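Local coordinates for polymerase nucleotidyl transferase domain-containing protein (Archaeoglobus fulgidus, PDB 1YLQ) that probably transfers nucleotidyl groups, although its substrate and acceptor are not established, at residues D37-I42 against E70-T75; V15-I20 against I42-F47; K5-I10 against G58-K63; S25-D30 against I86-R91. All blocks are in the same frame, centred on the assembly; numbering follows the deposited sequence.

Contact 1 (D37-I42 against E70-T75)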
loop_
_atom_site.group_PDB
_atom_site.type_symbol
_atom_site.label_atom_id
_atom_site.label_comp_id
_atom_site.label_asym_id
_atom_site.label_seq_id
_atom_site.Cartn_x
_atom_site.Cartn_y
_atom_site.Cartn_z
ATOM N N ASP A 37 -3.109 -0.350 6.312
ATOM C CA ASP A 37 -2.579 0.456 5.183
ATOM C C ASP A 37 -3.345 0.191 3.879
ATOM O O ASP A 37 -3.824 1.125 3.229
ATOM C CB ASP A 37 -1.090 0.204 4.946
ATOM C CG ASP A 37 -0.188 0.643 6.151
ATOM O OD1 ASP A 37 -0.593 1.467 6.976
ATOM O OD2 ASP A 37 0.938 0.131 6.265
ATOM N N ILE A 38 -3.418 -1.084 3.483
ATOM C CA ILE A 38 -4.237 -1.506 2.360
ATOM C C ILE A 38 -5.016 -2.742 2.864
ATOM O O ILE A 38 -4.421 -3.760 3.288
ATOM C CB ILE A 38 -3.408 -1.826 1.090
ATOM C CG1 ILE A 38 -2.573 -0.609 0.656
ATOM C CG2 ILE A 38 -4.334 -2.322 -0.078
ATOM C CD1 ILE A 38 -1.512 -0.962 -0.443
ATOM N N ASP A 39 -6.333 -2.618 2.910
ATOM C CA ASP A 39 -7.197 -3.829 3.017
ATOM C C ASP A 39 -7.484 -4.342 1.608
ATOM O O ASP A 39 -7.669 -3.554 0.670
ATOM C CB ASP A 39 -8.486 -3.511 3.724
ATOM C CG ASP A 39 -8.264 -3.159 5.169
ATOM O OD1 ASP A 39 -7.920 -4.084 5.948
ATOM O OD2 ASP A 39 -8.344 -1.941 5.501
ATOM N N VAL A 40 -7.463 -5.656 1.463
ATOM C CA VAL A 40 -7.724 -6.323 0.176
ATOM C C VAL A 40 -8.843 -7.324 0.394
ATOM O O VAL A 40 -8.659 -8.342 1.060
ATOM C CB VAL A 40 -6.510 -7.087 -0.318
ATOM C CG1 VAL A 40 -6.746 -7.587 -1.769
ATOM C CG2 VAL A 40 -5.253 -6.211 -0.320
ATOM N N ALA A 41 -10.007 -7.050 -0.162
ATOM C CA ALA A 41 -11.108 -8.028 -0.066
ATOM C C ALA A 41 -11.110 -8.832 -1.374
ATOM O O ALA A 41 -11.112 -8.257 -2.464
ATOM C CB ALA A 41 -12.404 -7.329 0.169
ATOM N N ILE A 42 -11.029 -10.154 -1.255
ATOM C CA ILE A 42 -11.075 -11.039 -2.397
ATOM C C ILE A 42 -12.369 -11.845 -2.282
ATOM O O ILE A 42 -12.563 -12.589 -1.329
ATOM C CB ILE A 42 -9.819 -11.923 -2.436
ATOM C CG1 ILE A 42 -8.565 -11.009 -2.378
ATOM C CG2 ILE A 42 -9.858 -12.908 -3.738
ATOM C CD1 ILE A 42 -7.279 -11.722 -2.283
ATOM N N GLU A 70 -3.836 -6.382 4.324
ATOM C CA GLU A 70 -4.665 -7.182 5.229
ATOM C C GLU A 70 -5.676 -7.812 4.298
ATOM O O GLU A 70 -6.378 -7.098 3.627
ATOM C CB GLU A 70 -5.322 -6.303 6.336
ATOM C CG GLU A 70 -6.289 -7.082 7.287
ATOM C CD GLU A 70 -6.828 -6.250 8.477
ATOM O OE1 GLU A 70 -6.021 -5.734 9.286
ATOM O OE2 GLU A 70 -8.081 -6.184 8.656
ATOM N N PHE A 71 -5.713 -9.151 4.213
ATOM C CA PHE A 71 -6.548 -9.847 3.236
ATOM C C PHE A 71 -7.849 -10.260 3.928
ATOM O O PHE A 71 -7.787 -10.652 5.087
ATOM C CB PHE A 71 -5.799 -11.116 2.728
ATOM C CG PHE A 71 -4.595 -10.788 1.881
ATOM C CD1 PHE A 71 -4.750 -10.414 0.540
ATOM C CD2 PHE A 71 -3.313 -10.820 2.441
ATOM C CE1 PHE A 71 -3.613 -10.066 -0.275
ATOM C CE2 PHE A 71 -2.163 -10.466 1.650
ATOM C CZ PHE A 71 -2.335 -10.114 0.300
ATOM N N HIS A 72 -8.978 -10.188 3.217
ATOM C CA HIS A 72 -10.288 -10.589 3.708
ATOM C C HIS A 72 -10.840 -11.436 2.581
ATOM O O HIS A 72 -11.001 -10.954 1.460
ATOM C CB HIS A 72 -11.173 -9.355 3.975
ATOM C CG HIS A 72 -10.564 -8.432 4.994
ATOM N ND1 HIS A 72 -9.812 -7.328 4.658
ATOM C CD2 HIS A 72 -10.549 -8.499 6.338
ATOM C CE1 HIS A 72 -9.415 -6.717 5.756
ATOM N NE2 HIS A 72 -9.814 -7.435 6.789
ATOM N N ILE A 73 -11.047 -12.707 2.867
ATOM C CA ILE A 73 -11.441 -13.698 1.853
ATOM C C ILE A 73 -12.893 -13.892 2.111
ATOM O O ILE A 73 -13.281 -14.402 3.174
ATOM C CB ILE A 73 -10.640 -15.010 2.085
ATOM C CG1 ILE A 73 -9.095 -14.698 2.166
ATOM C CG2 ILE A 73 -11.010 -16.086 1.016
ATOM C CD1 ILE A 73 -8.568 -13.720 0.922
ATOM N N LEU A 74 -13.737 -13.447 1.177
ATOM C CA LEU A 74 -15.150 -13.289 1.485
ATOM C C LEU A 74 -16.087 -13.885 0.415
ATOM O O LEU A 74 -15.788 -13.791 -0.746
ATOM C CB LEU A 74 -15.442 -11.787 1.560
ATOM C CG LEU A 74 -14.655 -10.967 2.539
ATOM C CD1 LEU A 74 -15.031 -9.460 2.383
ATOM C CD2 LEU A 74 -14.960 -11.494 3.961
ATOM N N THR A 75 -17.244 -14.407 0.838
ATOM C CA THR A 75 -18.316 -14.703 -0.071
ATOM C C THR A 75 -18.948 -13.345 -0.481
ATOM O O THR A 75 -18.672 -12.306 0.161
ATOM C CB THR A 75 -19.409 -15.569 0.632
ATOM O OG1 THR A 75 -19.948 -14.829 1.725
ATOM C CG2 THR A 75 -18.798 -16.850 1.249
#
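Glu70 O takes two donors from the neighbouring strand. Val40 N reaches it at 2.8 Å in a nearly straight bond. The CA-H of Asp39 adds a weaker contact, with Asp39 CA 3.4 Å from Glu70 O. Four more backbone bonds continue the parallel pairing, from Glu70 N to Ile38 O at one end to Leu74 N to Ile42 O at the other.

Side chains alternate between two faces. Asp39, Glu70 and His72 form a polar group on one of them. His72 NE2 donates to Glu70 OE2 at 2.8 Å, near the ring plane. Glu70 OE2 accepts with its anti lone pair, the one turned away from OE1. The bond is bent, 132° at the hydrogen. With chi1 -60° the His72 ring lies beside its own backbone N, back toward Glu70. Asp39 OD1 meets the ring edge, 3.0 Å from His72 CE1. It also comes within 3.4 Å of Glu70 OE2, without a bond. A leucine in place of His72 would probably leave Glu70 OE2 without this donor and its carboxylate freer to turn.

On the other face Ile42 CD1 lies 4.0 Å from both Phe71 CD1 and Ile73 CD1. Ile60 and Phe56 of helix 50-63 cover this side. The two strands and that helix form a beta-alpha-beta unit. A sulfate, probably from the crystallisation liquor, lies close to the acids Asp39 and Glu70. In sequence, Asp37 and Asp39 fit the family's Asp-x-Asp pattern, which is consistent with a nucleotidyltransferase active site.

Contact 2 (V15-I20 against I42-F47)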
loop_
_atom_site.group_PDB
_atom_site.type_symbol
_atom_site.label_atom_id
_atom_site.label_comp_id
_atom_site.label_asym_id
_atom_site.label_seq_id
_atom_site.Cartn_x
_atom_site.Cartn_y
_atom_site.Cartn_z
ATOM N N VAL A 15 -9.013 -18.757 -8.233
ATOM C CA VAL A 15 -10.463 -18.482 -8.290
ATOM C C VAL A 15 -10.720 -17.509 -9.441
ATOM O O VAL A 15 -10.619 -16.298 -9.261
ATOM C CB VAL A 15 -11.000 -17.890 -6.946
ATOM C CG1 VAL A 15 -12.533 -17.643 -7.015
ATOM C CG2 VAL A 15 -10.666 -18.790 -5.758
ATOM N N GLN A 16 -11.078 -18.052 -10.601
ATOM C CA GLN A 16 -11.191 -17.278 -11.825
ATOM C C GLN A 16 -12.207 -16.145 -11.699
ATOM O O GLN A 16 -12.015 -15.061 -12.258
ATOM C CB GLN A 16 -11.612 -18.207 -12.981
ATOM C CG GLN A 16 -11.521 -17.544 -14.303
ATOM C CD GLN A 16 -11.585 -18.535 -15.431
ATOM O OE1 GLN A 16 -12.070 -19.661 -15.242
ATOM N NE2 GLN A 16 -11.092 -18.139 -16.620
ATOM N N ASP A 17 -13.297 -16.391 -10.977
ATOM C CA ASP A 17 -14.360 -15.386 -10.934
ATOM C C ASP A 17 -14.200 -14.360 -9.828
ATOM O O ASP A 17 -15.094 -13.528 -9.624
ATOM C CB ASP A 17 -15.762 -16.041 -10.877
ATOM C CG ASP A 17 -16.100 -16.652 -9.476
ATOM O OD1 ASP A 17 -15.339 -16.525 -8.493
ATOM O OD2 ASP A 17 -17.160 -17.304 -9.343
ATOM N N ALA A 18 -13.092 -14.417 -9.091
ATOM C CA ALA A 18 -12.983 -13.550 -7.944
ATOM C C ALA A 18 -12.875 -12.074 -8.295
ATOM O O ALA A 18 -12.346 -11.670 -9.371
ATOM C CB ALA A 18 -11.887 -14.007 -6.941
ATOM N N GLU A 19 -13.439 -11.249 -7.427
ATOM C CA GLU A 19 -13.300 -9.823 -7.580
ATOM C C GLU A 19 -12.480 -9.294 -6.439
ATOM O O GLU A 19 -12.516 -9.856 -5.332
ATOM C CB GLU A 19 -14.648 -9.124 -7.653
ATOM C CG GLU A 19 -15.440 -9.457 -8.951
ATOM C CD GLU A 19 -15.011 -8.620 -10.196
ATOM O OE1 GLU A 19 -13.799 -8.282 -10.426
ATOM O OE2 GLU A 19 -15.921 -8.325 -10.989
ATOM N N ILE A 20 -11.664 -8.283 -6.735
ATOM C CA ILE A 20 -10.774 -7.757 -5.706
ATOM C C ILE A 20 -11.075 -6.299 -5.484
ATOM O O ILE A 20 -11.111 -5.512 -6.438
ATOM C CB ILE A 20 -9.254 -7.961 -6.077
ATOM C CG1 ILE A 20 -8.972 -9.446 -6.322
ATOM C CG2 ILE A 20 -8.343 -7.316 -4.987
ATOM C CD1 ILE A 20 -7.767 -9.677 -7.262
ATOM N N ILE A 42 -11.029 -10.154 -1.255
ATOM C CA ILE A 42 -11.075 -11.039 -2.397
ATOM C C ILE A 42 -12.369 -11.845 -2.282
ATOM O O ILE A 42 -12.563 -12.589 -1.329
ATOM C CB ILE A 42 -9.819 -11.923 -2.436
ATOM C CG1 ILE A 42 -8.565 -11.009 -2.378
ATOM C CG2 ILE A 42 -9.858 -12.908 -3.738
ATOM C CD1 ILE A 42 -7.279 -11.722 -2.283
ATOM N N VAL A 43 -13.275 -11.671 -3.242
ATOM C CA VAL A 43 -14.674 -11.963 -3.022
ATOM C C VAL A 43 -15.171 -12.929 -4.093
ATOM O O VAL A 43 -15.072 -12.648 -5.284
ATOM C CB VAL A 43 -15.527 -10.666 -3.110
ATOM C CG1 VAL A 43 -17.013 -10.974 -2.953
ATOM C CG2 VAL A 43 -15.019 -9.571 -2.068
ATOM N N SER A 44 -15.723 -14.068 -3.656
ATOM C CA SER A 44 -16.311 -15.034 -4.617
ATOM C C SER A 44 -17.178 -15.965 -3.811
ATOM O O SER A 44 -16.831 -16.279 -2.669
ATOM C CB SER A 44 -15.192 -15.867 -5.268
ATOM O OG SER A 44 -15.764 -16.959 -5.977
ATOM N N ASP A 45 -18.260 -16.479 -4.400
ATOM C CA ASP A 45 -19.039 -17.493 -3.666
ATOM C C ASP A 45 -18.351 -18.859 -3.653
ATOM O O ASP A 45 -18.768 -19.777 -2.944
ATOM C CB ASP A 45 -20.473 -17.588 -4.181
ATOM C CG ASP A 45 -21.338 -16.458 -3.665
ATOM O OD1 ASP A 45 -20.958 -15.741 -2.679
ATOM O OD2 ASP A 45 -22.435 -16.304 -4.205
ATOM N N VAL A 46 -17.264 -18.997 -4.384
ATOM C CA VAL A 46 -16.409 -20.190 -4.156
ATOM C C VAL A 46 -15.980 -20.311 -2.660
ATOM O O VAL A 46 -15.801 -21.385 -2.135
ATOM C CB VAL A 46 -15.174 -20.169 -5.101
ATOM C CG1 VAL A 46 -14.249 -21.327 -4.845
ATOM C CG2 VAL A 46 -15.657 -20.263 -6.591
ATOM N N PHE A 47 -15.850 -19.199 -1.968
ATOM C CA PHE A 47 -15.415 -19.207 -0.573
ATOM C C PHE A 47 -16.527 -19.597 0.406
ATOM O O PHE A 47 -16.310 -19.610 1.642
ATOM C CB PHE A 47 -14.805 -17.852 -0.226
ATOM C CG PHE A 47 -13.563 -17.526 -1.046
ATOM C CD1 PHE A 47 -12.527 -18.452 -1.157
ATOM C CD2 PHE A 47 -13.415 -16.270 -1.651
ATOM C CE1 PHE A 47 -11.379 -18.165 -1.894
ATOM C CE2 PHE A 47 -12.247 -15.947 -2.367
ATOM C CZ PHE A 47 -11.250 -16.897 -2.514
HETATM O O HOH W 1 -18.418 -18.255 -7.464
#
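Ser44 OG is the centre of the polar part. It donates to Asp17 OD1 at 2.6 Å, on the side facing OD2. Chi1 of Asp17 is 74°, which places CG between the backbone N and the carbonyl carbon and brings the carboxylate over to the serine. Ser44 OG also accepts from Val46 N at 3.0 Å, forming an ST turn. A water donates to Asp17 OD2 and more weakly to Ser44 OG. An alanine in place of Ser44 would probably leave Asp17 OD1 and Val46 N without their shared partner.

The backbone part is antiparallel. Glu19 and Val43 are a hydrogen-bonded pair, with Glu19 N to Val43 O 3.0 Å and Val43 N to Glu19 O 2.9 Å. Ile20 and Ile42 follow as a non-hydrogen-bonded pair. A type I turn from Val15 to Ala18 leads into this pairing.

The apolar part spreads from Val15. Val15 CG2 lies 3.8 Å from Phe47 CZ, the two side chains crossing at a slant. Val15 CG1 packs on Ser44 and lies 4.1 Å from Val46 CG2. Ala18 CB meets Ile42 CG2 at 3.9 Å.

Around the contact, Thr11 of helix 3-14 touches Ala18, Ile20 and Ile42. Arg52 of helix 50-63 lies on Val15 and Val46, while Val43 faces Trp79 of helix 76-83. Strand 69-74 runs on the far side of 38-43 from strand 19-23.

Contact 3 (K5-I10 against G58-K63)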
loop_
_atom_site.group_PDB
_atom_site.type_symbol
_atom_site.label_atom_id
_atom_site.label_comp_id
_atom_site.label_asym_id
_atom_site.label_seq_id
_atom_site.Cartn_x
_atom_site.Cartn_y
_atom_site.Cartn_z
ATOM N N LYS A 5 -0.148 -6.489 -8.576
ATOM C CA LYS A 5 -0.077 -7.325 -9.790
ATOM C C LYS A 5 -0.020 -8.798 -9.398
ATOM O O LYS A 5 -0.739 -9.611 -9.974
ATOM C CB LYS A 5 1.161 -6.931 -10.625
ATOM C CG LYS A 5 1.316 -7.579 -12.028
ATOM C CD LYS A 5 2.698 -7.197 -12.625
ATOM C CE LYS A 5 2.793 -7.464 -14.176
ATOM N NZ LYS A 5 3.976 -6.826 -14.831
ATOM N N GLU A 6 0.813 -9.107 -8.406
ATOM C CA GLU A 6 1.016 -10.451 -7.891
ATOM C C GLU A 6 -0.248 -10.970 -7.203
ATOM O O GLU A 6 -0.618 -12.078 -7.458
ATOM C CB GLU A 6 2.135 -10.476 -6.875
ATOM C CG GLU A 6 3.255 -11.452 -7.152
ATOM C CD GLU A 6 4.639 -10.940 -6.663
ATOM O OE1 GLU A 6 4.711 -10.128 -5.700
ATOM O OE2 GLU A 6 5.668 -11.348 -7.258
ATOM N N ILE A 7 -0.862 -10.182 -6.320
ATOM C CA ILE A 7 -2.197 -10.512 -5.755
ATOM C C ILE A 7 -3.248 -10.892 -6.856
ATOM O O ILE A 7 -3.976 -11.893 -6.722
ATOM C CB ILE A 7 -2.719 -9.334 -4.839
ATOM C CG1 ILE A 7 -1.736 -9.123 -3.653
ATOM C CG2 ILE A 7 -4.188 -9.563 -4.402
ATOM C CD1 ILE A 7 -1.951 -7.876 -2.763
ATOM N N LYS A 8 -3.365 -10.080 -7.910
ATOM C CA LYS A 8 -4.411 -10.348 -8.913
ATOM C C LYS A 8 -4.031 -11.684 -9.564
ATOM O O LYS A 8 -4.892 -12.530 -9.826
ATOM C CB LYS A 8 -4.512 -9.195 -9.937
ATOM C CG LYS A 8 -5.751 -9.193 -10.947
ATOM C CD LYS A 8 -6.963 -8.356 -10.397
ATOM C CE LYS A 8 -8.307 -8.498 -11.217
ATOM N NZ LYS A 8 -9.506 -9.085 -10.457
ATOM N N GLU A 9 -2.737 -11.906 -9.803
ATOM C CA GLU A 9 -2.342 -13.133 -10.514
ATOM C C GLU A 9 -2.559 -14.430 -9.750
ATOM O O GLU A 9 -3.160 -15.352 -10.291
ATOM C CB GLU A 9 -0.957 -13.024 -11.121
ATOM C CG GLU A 9 -1.020 -12.144 -12.376
ATOM C CD GLU A 9 -2.308 -12.373 -13.224
ATOM O OE1 GLU A 9 -2.358 -13.331 -14.052
ATOM O OE2 GLU A 9 -3.277 -11.593 -13.072
ATOM N N ILE A 10 -2.106 -14.474 -8.501
ATOM C CA ILE A 10 -2.365 -15.582 -7.583
ATOM C C ILE A 10 -3.877 -15.819 -7.457
ATOM O O ILE A 10 -4.338 -16.954 -7.478
ATOM C CB ILE A 10 -1.747 -15.274 -6.181
ATOM C CG1 ILE A 10 -0.216 -15.279 -6.290
ATOM C CG2 ILE A 10 -2.298 -16.240 -5.072
ATOM C CD1 ILE A 10 0.502 -14.437 -5.229
ATOM N N GLY A 58 -4.261 -19.305 3.201
ATOM C CA GLY A 58 -2.936 -19.767 3.551
ATOM C C GLY A 58 -1.929 -19.434 2.447
ATOM O O GLY A 58 -0.831 -18.929 2.711
ATOM N N LYS A 59 -2.322 -19.720 1.209
ATOM C CA LYS A 59 -1.517 -19.393 0.009
ATOM C C LYS A 59 -1.160 -17.894 -0.075
ATOM O O LYS A 59 0.013 -17.528 -0.238
ATOM C CB LYS A 59 -2.306 -19.748 -1.256
ATOM C CG LYS A 59 -1.505 -20.518 -2.289
ATOM C CD LYS A 59 -2.044 -20.295 -3.686
ATOM C CE LYS A 59 -3.448 -20.831 -3.867
ATOM N NZ LYS A 59 -3.489 -22.252 -4.410
ATOM N N ILE A 60 -2.170 -17.030 0.004
ATOM C CA ILE A 60 -1.938 -15.616 -0.240
ATOM C C ILE A 60 -1.137 -14.944 0.882
ATOM O O ILE A 60 -0.253 -14.105 0.599
ATOM C CB ILE A 60 -3.237 -14.844 -0.639
ATOM C CG1 ILE A 60 -2.869 -13.526 -1.358
ATOM C CG2 ILE A 60 -4.100 -14.540 0.551
ATOM C CD1 ILE A 60 -3.492 -13.382 -2.763
ATOM N N THR A 61 -1.404 -15.313 2.139
ATOM C CA THR A 61 -0.643 -14.723 3.271
ATOM C C THR A 61 0.810 -15.198 3.381
ATOM O O THR A 61 1.689 -14.419 3.791
ATOM C CB THR A 61 -1.313 -14.915 4.664
ATOM O OG1 THR A 61 -1.619 -16.296 4.878
ATOM C CG2 THR A 61 -2.600 -14.044 4.779
ATOM N N LYS A 62 1.062 -16.459 3.031
ATOM C CA LYS A 62 2.435 -16.975 2.958
ATOM C C LYS A 62 3.233 -16.216 1.883
ATOM O O LYS A 62 4.389 -15.891 2.075
ATOM C CB LYS A 62 2.437 -18.485 2.693
ATOM C CG LYS A 62 3.755 -19.062 2.215
ATOM C CD LYS A 62 3.581 -20.466 1.656
ATOM C CE LYS A 62 4.823 -20.922 0.904
ATOM N NZ LYS A 62 4.685 -22.320 0.384
ATOM N N LYS A 63 2.597 -15.935 0.752
ATOM C CA LYS A 63 3.230 -15.158 -0.308
ATOM C C LYS A 63 3.541 -13.727 0.166
ATOM O O LYS A 63 4.596 -13.166 -0.141
ATOM C CB LYS A 63 2.322 -15.157 -1.557
ATOM C CG LYS A 63 2.898 -14.416 -2.770
ATOM C CD LYS A 63 4.253 -14.958 -3.223
ATOM C CE LYS A 63 4.977 -13.954 -4.139
ATOM N NZ LYS A 63 6.438 -14.052 -3.994
#
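Lys63 runs across Ile10 and ends near Glu6. Its CB lies 4.2 Å from Ile10 CD1. The next carbon is much tighter, with Lys63 CG 3.4 Å from Ile10 CD1, closer than usual van der Waals contact. The chain then bends at chi2, 58°, and passes toward the acid. Lys63 CE sits 3.9 Å from Glu6 CD, the two side chains crossing at about a right angle. Lys63 NZ stays 4.3 Å from Glu6 OE2, too far for a salt bridge, though the opposite charges probably still attract.

The segments 5-10 and 58-63 of helices 3-14 and 50-63 run nearly antiparallel, 157° between their directions, with axes 11.0 Å apart. The helices form a layer over one face of the sheet, as in an alpha/beta sandwich. Ile7 and Ile60 both reach down to Phe71 on strand 69-74.

Between the helices Ile60 CD1 is the apolar meeting point. Ile10 CG2 lies 3.9 Å from Ile60 CD1, and Ile7 CG2 is at 4.2 Å from the same atom. Lys59 brushes Ile10 CG2 with its CD, while its NZ makes a salt bridge with Glu55. Phe64, just past helix 50-63, touches Glu6, Ile7 and Ile10.

Contact 4 (S25-D30 against I86-R91)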
loop_
_atom_site.group_PDB
_atom_site.type_symbol
_atom_site.label_atom_id
_atom_site.label_comp_id
_atom_site.label_asym_id
_atom_site.label_seq_id
_atom_site.Cartn_x
_atom_site.Cartn_y
_atom_site.Cartn_z
ATOM N N SER A 25 -6.346 2.653 4.877
ATOM C CA SER A 25 -6.019 4.092 5.096
ATOM C C SER A 25 -5.762 4.848 3.807
ATOM O O SER A 25 -6.298 5.946 3.605
ATOM C CB SER A 25 -4.847 4.271 6.056
ATOM O OG SER A 25 -3.685 3.649 5.577
ATOM N N VAL A 26 -5.022 4.210 2.891
ATOM C CA VAL A 26 -4.610 4.911 1.670
ATOM C C VAL A 26 -5.808 5.259 0.801
ATOM O O VAL A 26 -5.995 6.426 0.398
ATOM C CB VAL A 26 -3.485 4.172 0.941
ATOM C CG1 VAL A 26 -3.111 4.908 -0.376
ATOM C CG2 VAL A 26 -2.245 4.140 1.844
ATOM N N VAL A 27 -6.685 4.285 0.606
ATOM C CA VAL A 27 -7.854 4.466 -0.246
ATOM C C VAL A 27 -8.853 5.404 0.450
ATOM O O VAL A 27 -9.432 6.289 -0.214
ATOM C CB VAL A 27 -8.521 3.094 -0.630
ATOM C CG1 VAL A 27 -9.933 3.289 -1.220
ATOM C CG2 VAL A 27 -7.610 2.253 -1.597
ATOM N N GLU A 28 -9.017 5.242 1.772
ATOM C CA GLU A 28 -10.115 5.882 2.529
ATOM C C GLU A 28 -9.802 7.279 3.085
ATOM O O GLU A 28 -10.727 8.012 3.441
ATOM C CB GLU A 28 -10.642 4.961 3.659
ATOM C CG GLU A 28 -11.249 3.604 3.159
ATOM C CD GLU A 28 -11.751 2.690 4.264
ATOM O OE1 GLU A 28 -12.746 3.007 4.936
ATOM O OE2 GLU A 28 -11.167 1.608 4.450
ATOM N N GLY A 29 -8.519 7.618 3.231
ATOM C CA GLY A 29 -8.123 8.933 3.792
ATOM C C GLY A 29 -7.884 9.086 5.301
ATOM O O GLY A 29 -7.288 10.081 5.740
ATOM N N ASP A 30 -8.406 8.159 6.102
ATOM C CA ASP A 30 -8.002 7.943 7.506
ATOM C C ASP A 30 -6.882 6.961 7.291
ATOM O O ASP A 30 -7.160 5.779 7.156
ATOM C CB ASP A 30 -9.171 7.244 8.229
ATOM C CG ASP A 30 -8.730 6.427 9.475
ATOM O OD1 ASP A 30 -7.502 6.203 9.715
ATOM O OD2 ASP A 30 -9.659 5.971 10.198
ATOM N N ILE A 86 -17.327 0.393 5.387
ATOM C CA ILE A 86 -16.222 0.878 4.563
ATOM C C ILE A 86 -16.647 2.171 3.924
ATOM O O ILE A 86 -17.685 2.206 3.230
ATOM C CB ILE A 86 -15.838 -0.141 3.455
ATOM C CG1 ILE A 86 -15.328 -1.452 4.078
ATOM C CG2 ILE A 86 -14.704 0.406 2.533
ATOM C CD1 ILE A 86 -15.284 -2.580 3.061
ATOM N N ARG A 87 -15.828 3.214 4.133
ATOM C CA ARG A 87 -16.120 4.568 3.652
ATOM C C ARG A 87 -16.096 4.629 2.125
ATOM O O ARG A 87 -16.991 5.203 1.496
ATOM C CB ARG A 87 -15.130 5.596 4.245
ATOM C CG ARG A 87 -15.011 6.888 3.402
ATOM C CD ARG A 87 -14.588 8.179 4.170
ATOM N NE ARG A 87 -13.267 8.064 4.799
ATOM C CZ ARG A 87 -13.074 7.845 6.101
ATOM N NH1 ARG A 87 -14.119 7.736 6.933
ATOM N NH2 ARG A 87 -11.840 7.734 6.582
ATOM N N LYS A 88 -15.087 3.977 1.548
ATOM C CA LYS A 88 -14.736 4.093 0.155
ATOM C C LYS A 88 -13.917 2.845 -0.174
ATOM O O LYS A 88 -13.025 2.463 0.585
ATOM C CB LYS A 88 -13.840 5.334 -0.015
ATOM C CG LYS A 88 -13.552 5.788 -1.418
ATOM C CD LYS A 88 -13.217 7.318 -1.412
ATOM C CE LYS A 88 -12.276 7.758 -2.537
ATOM N NZ LYS A 88 -12.123 9.290 -2.564
ATOM N N TYR A 89 -14.197 2.228 -1.306
ATOM C CA TYR A 89 -13.306 1.166 -1.798
ATOM C C TYR A 89 -13.087 1.372 -3.281
ATOM O O TYR A 89 -13.865 2.106 -3.932
ATOM C CB TYR A 89 -13.904 -0.243 -1.551
ATOM C CG TYR A 89 -15.240 -0.493 -2.183
ATOM C CD1 TYR A 89 -15.349 -0.948 -3.492
ATOM C CD2 TYR A 89 -16.434 -0.262 -1.453
ATOM C CE1 TYR A 89 -16.624 -1.184 -4.079
ATOM C CE2 TYR A 89 -17.696 -0.482 -2.021
ATOM C CZ TYR A 89 -17.791 -0.933 -3.327
ATOM O OH TYR A 89 -19.050 -1.121 -3.826
ATOM N N ARG A 90 -12.086 0.675 -3.825
ATOM C CA ARG A 90 -11.855 0.650 -5.282
ATOM C C ARG A 90 -11.696 -0.780 -5.794
ATOM O O ARG A 90 -10.870 -1.557 -5.277
ATOM C CB ARG A 90 -10.575 1.428 -5.602
ATOM C CG ARG A 90 -10.194 1.369 -7.064
ATOM C CD ARG A 90 -10.900 2.405 -7.952
ATOM N NE ARG A 90 -10.711 2.078 -9.370
ATOM C CZ ARG A 90 -11.037 2.868 -10.399
ATOM N NH1 ARG A 90 -11.581 4.070 -10.201
ATOM N NH2 ARG A 90 -10.823 2.448 -11.646
ATOM N N ARG A 91 -12.468 -1.135 -6.812
ATOM C CA ARG A 91 -12.297 -2.425 -7.487
ATOM C C ARG A 91 -10.940 -2.454 -8.195
ATOM O O ARG A 91 -10.579 -1.500 -8.917
ATOM C CB ARG A 91 -13.439 -2.689 -8.485
ATOM C CG ARG A 91 -13.710 -4.172 -8.702
ATOM C CD ARG A 91 -14.997 -4.407 -9.465
ATOM N NE ARG A 91 -14.844 -4.094 -10.883
ATOM C CZ ARG A 91 -15.720 -4.422 -11.835
ATOM N NH1 ARG A 91 -16.832 -5.094 -11.525
ATOM N NH2 ARG A 91 -15.486 -4.077 -13.100
#
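Glu28, at the end of the short helix 25-28, meets Arg87 and Lys88 with both side chain and carbonyl. Gly24, just before this helix, and Ser25, its first residue, fit the Gly-Ser signature of the nucleotidyltransferase family.

The close-packed part sets the side chains of Val27 and Glu28 against the backbone of Arg87 to Tyr89. Val27 CG1 rests 3.7 Å from Lys88 O and 4.0 Å from Tyr89 CA. Glu28 CG sits 3.3 Å from the same Lys88 O. Further out, Glu28 OE1 accepts from Arg87 N at 3.2 Å, met from above the carboxylate plane, while OE2 accepts from Gly24 N. Val27 also packs on Val26 of the second subunit, and Arg90 on Tyr31 of that subunit.

The solvent side holds the guanidinium of Arg87 and the chain of Lys88. The guanidinium is exposed but firmly bonded. Arg87 NE donates to Glu28 O at 2.9 Å with an angle of 165° at the hydrogen, and the oxygen lies in the guanidinium plane. Arg87 NH2 adds a weak bond to Glu28 O at 3.3 Å, so two N-H groups grip one carbonyl oxygen. A bend at chi3, 61°, turns the guanidinium along the helix end. The helix stops at Gly29, whose phi is positive. Lys88 is exposed and extended, and Lys88 CE passes 4.0 Å from Val27 O.

Contacts 1 and 2 share Ile42 and lie on the two sides of strand 38-43. Leu74 O to Ser44 N, 2.9 Å, is a probable hydrogen bond between them. Contact 3 packs on contact 1 through Phe71, whose CE1 is 3.7 Å from Ile60 CG1 and also from Ile7 CD1. Contact 4 meets contact 1 where Ser25 OG lies 3.4 Å from Asp37 CA. Contacts 3 and 4 do not touch. A bound sulfate, probably from the crystallisation liquor, lies about 3 Å from the Asp39 side chain and about 6 Å from that of Glu28. Its place is consistent with contacts 1 and 4 lying near the active site. Both reach the second subunit.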